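Local coordinates for malate dehydrogenase (Naegleria fowleri, PDB 6UM4), which probably catalyses the reversible oxidation of malate to oxaloacetate with a nicotinamide adenine dinucleotide cofactor as electron acceptor, at residues 244-249 / 356-361; 368-373 / 406-411. All blocks are in the same frame, centred on the assembly; numbering follows the deposited sequence.

Contact 1 (244-249 / 356-361); sequences NITAMT and MAIPSR
A247 N donates to A357 O over 3.0 Å. A357 N answers to A247 O at 3.1 Å, which makes the two alanines an antiparallel hydrogen-bonded pair. This single bridge joins the last strand of the Rossmann-type parallel sheet, 245-247, to strand 353-359 of the C-terminal domain. No further bridge forms, and the N-to-C directions of the two short strands enclose 138°, so they splay apart beyond the single antiparallel bridge. The alanine methyls meet on one side of the bridge, CB of A247 to CB of A357 at 3.6 Å.

T246 extends the contact toward I358. T246 CB sits 3.3 Å from A357 O, and T246 CG2 comes within 4.1 Å of I358 CG2. T246 OG1 is engaged elsewhere, in a hydrogen bond with H342 NE2 of helix 332-348. M356 adds van der Waals packing: its CB points away from 244-249, but its chain bends at the CG-SD bond (chi3 78°), and the terminal methyl CE of M356 returns to lie 3.9 Å from both T246 OG1 and T246 CG2.

Contact 2 (368-373 / 406-411); sequences RGIWCS and ELIEEK
K411 leaves the helix with its first three torsions extended and turns only at the last (chi4 104°), bringing NZ of K411 to 3.0 Å from the carbonyl oxygen of G369. The other torsion that shapes the contact is in I370: CG1 stands between the backbone N and the carbonyl carbon (chi1 55°), and CD1 of I370 meets CD1 of L407 at 3.8 Å. The two side chains cross at about a right angle. L407 and K411 are one helical turn apart, so I370 is met by both, with CG2 of I370 packed 4.1 Å from the CD methylene of K411. The same CG2 of I370 lies 4.4 Å from CG1 of I408, at the exposed margin of the contact.

The arrangement is a helix laid against the start of a strand within the C-terminal alpha/beta domain: helix 394-414 covers the loop that leads into strand 371-380. L407 reaches past I370 to the strand itself. L407 CD1 and CD2 approach W371 O at 3.4 and 3.5 Å, and L407 CD1 also lies 4.1 Å from C372 CB. W371 O is not left among carbons alone, because N227 ND2 of helix 226-235 donates a hydrogen bond to it.

The NZ of K411 approaches G369 O from 32° outside the carbonyl plane. Between these segments NZ is paired with a neutral peptide carbonyl, whose partial negative charge would be expected to suit an ammonium group, though less strongly than a carboxylate, while the aliphatic part of the lysine chain contributes to the apolar packing on I370.

How the contacts relate
From the N terminus, contact 1 closes first: 106 residues, rich in helix, run from the end of the nucleotide-binding sheet before the chain returns in strand 353-359. Contact 2 opens afterwards and closes a shorter loop of 32 residues, so the two are in series and neither nest nor cross. Their centres lie 11 Å apart, and both reach the C-terminal sheet, where strands 353-359 and 371-380 are antiparallel neighbours. They also touch directly: W371 NE1 lies 2.7 Å from I245 O and S373 OG 2.8 Å from T249 OG1, both probable hydrogen bonds. Together they connect the Rossmann edge, the C-terminal sheet and helix 394-414.

Contact 1 (244-249 / 356-361)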
ATOM      1  N   ASN A 244     -14.084   3.788  22.507  1.00 23.57           N
ATOM      2  CA  ASN A 244     -13.597   2.762  21.590  1.00 23.12           C
ATOM      3  C   ASN A 244     -14.093   2.945  20.157  1.00 28.30           C
ATOM      4  O   ASN A 244     -13.777   2.113  19.301  1.00 22.00           O
ATOM      5  CB  ASN A 244     -13.993   1.363  22.109  1.00 23.95           C
ATOM      6  CG  ASN A 244     -13.201   0.960  23.335  1.00 24.77           C
ATOM      7  OD1 ASN A 244     -12.228   1.615  23.689  1.00 29.21           O
ATOM      8  ND2 ASN A 244     -13.617  -0.096  23.995  1.00 25.72           N
ATOM      9  N   ILE A 245     -14.879   3.984  19.880  1.00 31.46           N
ATOM     10  CA  ILE A 245     -15.344   4.304  18.534  1.00 21.51           C
ATOM     11  C   ILE A 245     -14.888   5.716  18.208  1.00 23.67           C
ATOM     12  O   ILE A 245     -15.347   6.673  18.844  1.00 21.31           O
ATOM     13  CB  ILE A 245     -16.874   4.202  18.424  1.00 26.90           C
ATOM     14  CG1 ILE A 245     -17.362   2.820  18.869  1.00 28.06           C
ATOM     15  CG2 ILE A 245     -17.340   4.551  17.017  1.00 26.85           C
ATOM     16  CD1 ILE A 245     -18.872   2.668  18.788  1.00 23.26           C
ATOM     17  N   THR A 246     -14.007   5.861  17.210  1.00 21.88           N
ATOM     18  CA  THR A 246     -13.538   7.186  16.830  1.00 19.88           C
ATOM     19  C   THR A 246     -13.744   7.416  15.339  1.00 22.88           C
ATOM     20  O   THR A 246     -13.975   6.490  14.561  1.00 27.03           O
ATOM     21  CB  THR A 246     -12.063   7.379  17.185  1.00 20.45           C
ATOM     22  OG1 THR A 246     -11.277   6.397  16.504  1.00 21.53           O
ATOM     23  CG2 THR A 246     -11.857   7.220  18.681  1.00 21.25           C
ATOM     24  N   ALA A 247     -13.630   8.677  14.941  1.00 19.16           N
ATOM     25  CA  ALA A 247     -13.686   9.063  13.546  1.00 18.79           C
ATOM     26  C   ALA A 247     -12.312   9.594  13.132  1.00 21.58           C
ATOM     27  O   ALA A 247     -11.548  10.084  13.969  1.00 21.50           O
ATOM     28  CB  ALA A 247     -14.786  10.107  13.326  1.00 19.10           C
ATOM     29  N   MET A 248     -11.979   9.476  11.843  1.00 18.02           N
ATOM     30  CA  MET A 248     -10.613   9.738  11.392  1.00 17.69           C
ATOM     31  C   MET A 248     -10.402  11.186  10.954  1.00 18.58           C
ATOM     32  O   MET A 248     -10.969  11.628   9.947  1.00 20.81           O
ATOM     33  CB  MET A 248     -10.229   8.826  10.235  1.00 17.46           C
ATOM     34  CG  MET A 248      -8.735   8.885  10.019  1.00 18.87           C
ATOM     35  SD  MET A 248      -8.129   7.750   8.774  1.00 22.65           S
ATOM     36  CE  MET A 248      -8.770   8.586   7.310  1.00 17.13           C
ATOM     37  N   THR A 249      -9.544  11.908  11.674  1.00 23.32           N
ATOM     38  CA  THR A 249      -9.012  13.191  11.216  1.00 17.72           C
ATOM     39  C   THR A 249      -7.511  13.115  10.985  1.00 23.56           C
ATOM     40  O   THR A 249      -6.849  14.150  10.801  1.00 17.63           O
ATOM     41  CB  THR A 249      -9.320  14.287  12.229  1.00 18.10           C
ATOM     42  OG1 THR A 249      -8.880  13.850  13.518  1.00 22.24           O
ATOM     43  CG2 THR A 249     -10.815  14.526  12.269  1.00 21.90           C
ATOM     44  N   MET A 356      -7.476  12.721  16.701  1.00 18.98           N
ATOM     45  CA  MET A 356      -8.556  11.754  16.596  1.00 18.92           C
ATOM     46  C   MET A 356      -9.851  12.483  16.921  1.00 21.31           C
ATOM     47  O   MET A 356      -9.861  13.340  17.808  1.00 23.59           O
ATOM     48  CB  MET A 356      -8.373  10.585  17.585  1.00 19.95           C
ATOM     49  CG  MET A 356      -7.087   9.744  17.359  1.00 26.62           C
ATOM     50  SD  MET A 356      -6.788   8.562  18.708  1.00 31.03           S
ATOM     51  CE  MET A 356      -7.946   7.249  18.300  1.00 35.55           C
ATOM     52  N   ALA A 357     -10.929  12.163  16.196  1.00 23.61           N
ATOM     53  CA  ALA A 357     -12.277  12.633  16.525  1.00 25.86           C
ATOM     54  C   ALA A 357     -12.896  11.680  17.542  1.00 27.54           C
ATOM     55  O   ALA A 357     -13.189  10.523  17.217  1.00 21.43           O
ATOM     56  CB  ALA A 357     -13.145  12.720  15.273  1.00 21.76           C
ATOM     57  N   ILE A 358     -13.132  12.169  18.755  1.00 21.35           N
ATOM     58  CA  ILE A 358     -13.454  11.295  19.883  1.00 21.19           C
ATOM     59  C   ILE A 358     -14.733  11.802  20.546  1.00 27.11           C
ATOM     60  O   ILE A 358     -15.133  12.961  20.345  1.00 22.04           O
ATOM     61  CB  ILE A 358     -12.281  11.234  20.890  1.00 21.46           C
ATOM     62  CG1 ILE A 358     -12.175  12.568  21.645  1.00 22.86           C
ATOM     63  CG2 ILE A 358     -10.950  10.983  20.157  1.00 20.81           C
ATOM     64  CD1 ILE A 358     -11.043  12.632  22.645  1.00 22.39           C
ATOM     65  N   PRO A 359     -15.421  10.955  21.325  1.00 23.26           N
ATOM     66  CA  PRO A 359     -16.590  11.453  22.067  1.00 26.77           C
ATOM     67  C   PRO A 359     -16.182  12.549  23.035  1.00 25.83           C
ATOM     68  O   PRO A 359     -15.252  12.391  23.835  1.00 24.12           O
ATOM     69  CB  PRO A 359     -17.117  10.212  22.808  1.00 23.97           C
ATOM     70  CG  PRO A 359     -15.950   9.274  22.861  1.00 23.61           C
ATOM     71  CD  PRO A 359     -15.210   9.515  21.553  1.00 22.56           C
ATOM     72  N   SER A 360     -16.892  13.662  22.968  1.00 25.87           N
ATOM     73  CA  SER A 360     -16.624  14.753  23.892  1.00 25.14           C
ATOM     74  C   SER A 360     -17.144  14.413  25.287  1.00 28.50           C
ATOM     75  O   SER A 360     -18.336  14.132  25.475  1.00 31.06           O
ATOM     76  CB  SER A 360     -17.267  16.036  23.385  1.00 29.72           C
ATOM     77  OG  SER A 360     -17.173  17.044  24.365  1.00 25.92           O
ATOM     78  N   ARG A 361     -16.239  14.417  26.264  1.00 30.14           N
ATOM     79  CA  ARG A 361     -16.591  14.467  27.675  1.00 33.51           C
ATOM     80  C   ARG A 361     -16.435  15.879  28.242  1.00 35.65           C
ATOM     81  O   ARG A 361     -16.172  16.050  29.436  1.00 43.81           O
ATOM     82  CB  ARG A 361     -15.745  13.471  28.469  1.00 38.39           C
ATOM     83  CG  ARG A 361     -15.783  12.018  27.950  1.00 33.57           C
ATOM     84  CD  ARG A 361     -17.162  11.373  28.162  1.00 46.60           C
ATOM     85  NE  ARG A 361     -17.189   9.948  27.804  1.00 47.87           N
ATOM     86  CZ  ARG A 361     -18.224   9.132  28.004  1.00 50.02           C
ATOM     87  NH1 ARG A 361     -19.267   9.532  28.716  1.00 50.06           N
ATOM     88  NH2 ARG A 361     -18.151   7.860  27.629  1.00 47.26           N
TER

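Contact 2 (368-373 / 406-411)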
ATOM      1  N   ARG A 368     -20.958  18.154  25.083  1.00 28.47           N
ATOM      2  CA  ARG A 368     -21.003  16.701  25.167  1.00 29.48           C
ATOM      3  C   ARG A 368     -21.935  16.129  24.097  1.00 27.80           C
ATOM      4  O   ARG A 368     -22.808  16.807  23.553  1.00 31.63           O
ATOM      5  CB  ARG A 368     -21.467  16.273  26.576  1.00 32.55           C
ATOM      6  CG  ARG A 368     -20.727  17.014  27.718  1.00 41.28           C
ATOM      7  CD  ARG A 368     -21.214  16.659  29.125  1.00 53.53           C
ATOM      8  NE  ARG A 368     -20.617  15.420  29.635  1.00 61.09           N
ATOM      9  CZ  ARG A 368     -19.718  15.355  30.617  1.00 59.10           C
ATOM     10  NH1 ARG A 368     -19.237  14.175  31.003  1.00 47.93           N
ATOM     11  NH2 ARG A 368     -19.302  16.465  31.219  1.00 61.17           N
ATOM     12  N   GLY A 369     -21.744  14.860  23.796  1.00 31.96           N
ATOM     13  CA  GLY A 369     -22.621  14.192  22.859  1.00 33.20           C
ATOM     14  C   GLY A 369     -22.232  14.332  21.396  1.00 31.03           C
ATOM     15  O   GLY A 369     -22.900  13.741  20.538  1.00 28.63           O
ATOM     16  N   ILE A 370     -21.197  15.100  21.074  1.00 27.34           N
ATOM     17  CA  ILE A 370     -20.680  15.145  19.712  1.00 24.46           C
ATOM     18  C   ILE A 370     -19.316  14.486  19.718  1.00 23.64           C
ATOM     19  O   ILE A 370     -18.628  14.428  20.749  1.00 23.81           O
ATOM     20  CB  ILE A 370     -20.558  16.571  19.126  1.00 24.49           C
ATOM     21  CG1 ILE A 370     -19.726  17.448  20.051  1.00 24.72           C
ATOM     22  CG2 ILE A 370     -21.922  17.176  18.845  1.00 25.33           C
ATOM     23  CD1 ILE A 370     -19.283  18.732  19.388  1.00 32.03           C
ATOM     24  N   TRP A 371     -18.918  14.001  18.544  1.00 22.84           N
ATOM     25  CA  TRP A 371     -17.558  13.541  18.326  1.00 22.06           C
ATOM     26  C   TRP A 371     -16.757  14.704  17.758  1.00 25.86           C
ATOM     27  O   TRP A 371     -17.184  15.361  16.803  1.00 21.68           O
ATOM     28  CB  TRP A 371     -17.518  12.340  17.381  1.00 21.51           C
ATOM     29  CG  TRP A 371     -17.441  10.994  18.068  1.00 23.07           C
ATOM     30  CD1 TRP A 371     -16.459  10.055  17.924  1.00 21.14           C
ATOM     31  CD2 TRP A 371     -18.385  10.445  19.000  1.00 22.40           C
ATOM     32  NE1 TRP A 371     -16.729   8.969  18.711  1.00 21.58           N
ATOM     33  CE2 TRP A 371     -17.910   9.168  19.369  1.00 22.35           C
ATOM     34  CE3 TRP A 371     -19.586  10.900  19.538  1.00 23.23           C
ATOM     35  CZ2 TRP A 371     -18.598   8.332  20.272  1.00 23.11           C
ATOM     36  CZ3 TRP A 371     -20.273  10.077  20.447  1.00 23.98           C
ATOM     37  CH2 TRP A 371     -19.767   8.812  20.801  1.00 24.90           C
ATOM     38  N   CYS A 372     -15.617  14.974  18.368  1.00 24.47           N
ATOM     39  CA  CYS A 372     -14.875  16.176  18.055  1.00 23.55           C
ATOM     40  C   CYS A 372     -13.402  15.853  18.094  1.00 21.22           C
ATOM     41  O   CYS A 372     -12.935  15.264  19.071  1.00 21.20           O
ATOM     42  CB  CYS A 372     -15.208  17.272  19.061  1.00 22.79           C
ATOM     43  SG  CYS A 372     -14.335  18.809  18.790  1.00 23.56           S
ATOM     44  N   SER A 373     -12.684  16.265  17.051  1.00 22.19           N
ATOM     45  CA  SER A 373     -11.248  16.042  16.972  1.00 20.08           C
ATOM     46  C   SER A 373     -10.530  16.915  17.989  1.00 20.56           C
ATOM     47  O   SER A 373     -10.893  18.080  18.210  1.00 21.96           O
ATOM     48  CB  SER A 373     -10.753  16.343  15.553  1.00 22.55           C
ATOM     49  OG  SER A 373      -9.395  15.976  15.340  1.00 19.20           O
ATOM     50  N   GLU A 406     -21.000  23.418  13.592  1.00 26.02           N
ATOM     51  CA  GLU A 406     -21.367  22.541  12.491  1.00 25.64           C
ATOM     52  C   GLU A 406     -21.691  21.144  12.986  1.00 25.19           C
ATOM     53  O   GLU A 406     -22.648  20.519  12.522  1.00 25.46           O
ATOM     54  CB  GLU A 406     -20.240  22.479  11.473  1.00 24.85           C
ATOM     55  CG  GLU A 406     -20.601  21.653  10.284  1.00 24.61           C
ATOM     56  CD  GLU A 406     -19.459  21.558   9.312  1.00 27.67           C
ATOM     57  OE1 GLU A 406     -18.352  21.141   9.723  1.00 23.11           O
ATOM     58  OE2 GLU A 406     -19.679  21.924   8.145  1.00 28.77           O
ATOM     59  N   LEU A 407     -20.906  20.646  13.940  1.00 24.62           N
ATOM     60  CA  LEU A 407     -21.167  19.329  14.502  1.00 24.32           C
ATOM     61  C   LEU A 407     -22.530  19.288  15.181  1.00 25.29           C
ATOM     62  O   LEU A 407     -23.273  18.309  15.047  1.00 29.26           O
ATOM     63  CB  LEU A 407     -20.060  18.970  15.495  1.00 25.89           C
ATOM     64  CG  LEU A 407     -18.701  18.580  14.905  1.00 26.31           C
ATOM     65  CD1 LEU A 407     -17.605  18.627  15.963  1.00 26.68           C
ATOM     66  CD2 LEU A 407     -18.786  17.176  14.290  1.00 26.87           C
ATOM     67  N   ILE A 408     -22.885  20.346  15.902  1.00 26.14           N
ATOM     68  CA  ILE A 408     -24.199  20.367  16.538  1.00 27.21           C
ATOM     69  C   ILE A 408     -25.303  20.366  15.484  1.00 31.36           C
ATOM     70  O   ILE A 408     -26.324  19.681  15.634  1.00 28.26           O
ATOM     71  CB  ILE A 408     -24.315  21.569  17.499  1.00 28.12           C
ATOM     72  CG1 ILE A 408     -23.404  21.331  18.710  1.00 27.80           C
ATOM     73  CG2 ILE A 408     -25.759  21.743  17.953  1.00 29.41           C
ATOM     74  CD1 ILE A 408     -23.245  22.502  19.612  1.00 28.61           C
ATOM     75  N   GLU A 409     -25.119  21.127  14.400  1.00 32.82           N
ATOM     76  CA  GLU A 409     -26.133  21.147  13.349  1.00 32.25           C
ATOM     77  C   GLU A 409     -26.258  19.777  12.701  1.00 27.77           C
ATOM     78  O   GLU A 409     -27.367  19.313  12.418  1.00 28.44           O
ATOM     79  CB  GLU A 409     -25.808  22.216  12.303  1.00 28.58           C
ATOM     80  N   GLU A 410     -25.131  19.100  12.489  1.00 26.59           N
ATOM     81  CA  GLU A 410     -25.182  17.753  11.938  1.00 28.71           C
ATOM     82  C   GLU A 410     -25.951  16.816  12.862  1.00 29.09           C
ATOM     83  O   GLU A 410     -26.794  16.037  12.407  1.00 30.42           O
ATOM     84  CB  GLU A 410     -23.762  17.249  11.694  1.00 24.83           C
ATOM     85  CG  GLU A 410     -23.084  17.958  10.523  1.00 28.50           C
ATOM     86  CD  GLU A 410     -21.741  17.353  10.109  1.00 31.97           C
ATOM     87  OE1 GLU A 410     -21.410  16.210  10.515  1.00 26.69           O
ATOM     88  OE2 GLU A 410     -20.999  18.058   9.391  1.00 33.81           O
ATOM     89  N   LYS A 411     -25.711  16.917  14.170  1.00 26.47           N
ATOM     90  CA  LYS A 411     -26.380  16.028  15.113  1.00 27.48           C
ATOM     91  C   LYS A 411     -27.889  16.237  15.098  1.00 28.13           C
ATOM     92  O   LYS A 411     -28.651  15.267  15.044  1.00 28.97           O
ATOM     93  CB  LYS A 411     -25.820  16.249  16.516  1.00 27.36           C
ATOM     94  CG  LYS A 411     -26.503  15.441  17.588  1.00 29.22           C
ATOM     95  CD  LYS A 411     -25.689  15.474  18.861  1.00 35.06           C
ATOM     96  CE  LYS A 411     -26.453  14.844  20.013  1.00 42.92           C
ATOM     97  NZ  LYS A 411     -25.892  13.486  20.269  1.00 46.01           N
TER